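Oxalate biosynthetic component 1 (PDB 5IKY) probably makes oxalate in quorum sensing-dependent oxalogenesis, as a bifunctional enzyme that joins a serine hydrolase activity to a lyase activity. Local coordinates at residues P434-E437 / K438-N442. Numbering follows the deposited sequence.
Sequences PTVE and KLRDN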
# COMPACT_ATOMS: atom_id res chain seq x y z
N PRO A 434 -10.39 -5.51 35.39
CA PRO A 434 -11.77 -5.16 35.78
C PRO A 434 -12.42 -4.19 34.80
O PRO A 434 -13.62 -4.31 34.53
CB PRO A 434 -11.59 -4.50 37.15
CG PRO A 434 -10.31 -5.05 37.67
CD PRO A 434 -9.43 -5.18 36.46
N THR A 435 -11.65 -3.25 34.27
CA THR A 435 -12.16 -2.29 33.30
C THR A 435 -12.55 -2.99 31.99
O THR A 435 -13.63 -2.75 31.45
CB THR A 435 -11.14 -1.18 33.00
OG1 THR A 435 -10.98 -0.36 34.17
CG2 THR A 435 -11.60 -0.31 31.83
N VAL A 436 -11.67 -3.85 31.50
CA VAL A 436 -11.94 -4.61 30.29
C VAL A 436 -13.20 -5.46 30.44
O VAL A 436 -14.12 -5.39 29.62
CB VAL A 436 -10.77 -5.54 29.91
CG1 VAL A 436 -11.14 -6.40 28.71
CG2 VAL A 436 -9.52 -4.72 29.63
N GLU A 437 -13.26 -6.24 31.52
CA GLU A 437 -14.40 -7.10 31.78
C GLU A 437 -15.70 -6.31 31.93
O GLU A 437 -16.75 -6.74 31.48
CB GLU A 437 -14.16 -7.95 33.03
CG GLU A 437 -13.09 -9.02 32.85
CD GLU A 437 -12.84 -9.81 34.11
OE1 GLU A 437 -13.22 -9.34 35.20
OE2 GLU A 437 -12.27 -10.92 34.02
N LYS A 438 -15.60 -5.14 32.56
CA LYS A 438 -16.77 -4.29 32.75
C LYS A 438 -17.34 -3.82 31.41
O LYS A 438 -18.56 -3.79 31.22
CB LYS A 438 -16.41 -3.08 33.62
CG LYS A 438 -17.61 -2.32 34.16
CD LYS A 438 -17.17 -1.16 35.04
CE LYS A 438 -18.07 -0.99 36.24
NZ LYS A 438 -17.76 0.26 36.98
N LEU A 439 -16.46 -3.47 30.48
CA LEU A 439 -16.87 -3.00 29.16
C LEU A 439 -17.50 -4.12 28.33
O LEU A 439 -18.50 -3.90 27.64
CB LEU A 439 -15.68 -2.40 28.42
CG LEU A 439 -15.15 -1.07 28.97
CD1 LEU A 439 -13.87 -0.66 28.26
CD2 LEU A 439 -16.20 0.02 28.83
N ARG A 440 -16.91 -5.31 28.38
CA ARG A 440 -17.45 -6.46 27.65
C ARG A 440 -18.81 -6.89 28.19
O ARG A 440 -19.68 -7.33 27.43
CB ARG A 440 -16.48 -7.65 27.73
CG ARG A 440 -15.04 -7.34 27.39
CD ARG A 440 -14.70 -7.64 25.95
NE ARG A 440 -13.27 -7.90 25.79
CZ ARG A 440 -12.61 -7.83 24.64
NH1 ARG A 440 -11.31 -8.08 24.60
NH2 ARG A 440 -13.25 -7.50 23.52
N ASP A 441 -19.00 -6.77 29.50
CA ASP A 441 -20.25 -7.19 30.14
C ASP A 441 -21.42 -6.27 29.79
O ASP A 441 -22.57 -6.71 29.74
CB ASP A 441 -20.08 -7.27 31.66
CG ASP A 441 -19.18 -8.41 32.09
OD1 ASP A 441 -18.82 -9.24 31.22
OD2 ASP A 441 -18.85 -8.49 33.29
N ASN A 442 -21.13 -5.00 29.56
CA ASN A 442 -22.17 -4.03 29.24
C ASN A 442 -22.28 -3.73 27.75
O ASN A 442 -23.20 -3.03 27.32
CB ASN A 442 -21.93 -2.73 30.01
CG ASN A 442 -22.18 -2.89 31.50
OD1 ASN A 442 -23.28 -2.64 31.99
ND2 ASN A 442 -21.15 -3.32 32.23
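Val436 and Arg440, one helical turn apart, lie side by side and point the same way: the methyl CG1 of Val436 stands 3.9 Å from NE of Arg440, meeting the guanidinium group obliquely. CG1 is anti to its own backbone N (chi1 175°), which sets it on the carbonyl side of Val436, facing the next turn. CG of Arg440 lies close to Val436 O, and the chain bends at chi2 (-96°) beyond it; the charged end runs on to Asp470, where NH2 forms a salt bridge. An aliphatic pair is looser, with CG2 of Thr435 and CD1 of Leu439 4.2 Å apart, while CG of Leu439 lies 3.4 Å from Thr435 O.

These residues form the last turns of helix 418-442, which lies between strands 375-380 and 446-451 in the chain and packs against both on the outside of a parallel beta barrel; the closed ring of strands is that of a TIM barrel, in keeping with the beta-keto acid cleavage family. The buried side chains mark the inner face: Val436 and Leu439 both touch Ile448 of strand 446-451, and Thr435 reaches Leu379 of strand 375-380 as well as helix 354-360.

From Lys438 to Asn442 each backbone N donates to the carbonyl four residues back; of the four bonds between the segments the straightest is Arg440 N to Val436 O (3.1 Å). On the exposed face, Asp441 N binds Glu437 O at 3.0 Å; the two carboxylates stay apart, with OE1 of Glu437 6.0 Å from OD2 of Asp441. The final turn gains a side-chain bond: ND2 of Asn442 donates to Lys438 O at 2.8 Å, nearly straight at 171°, with the acceptor lying in the amide plane. Asn442 N also donates to this oxygen at 3.3 Å, and Asn442 O in turn accepts a hydrogen bond from Gln365 NE2.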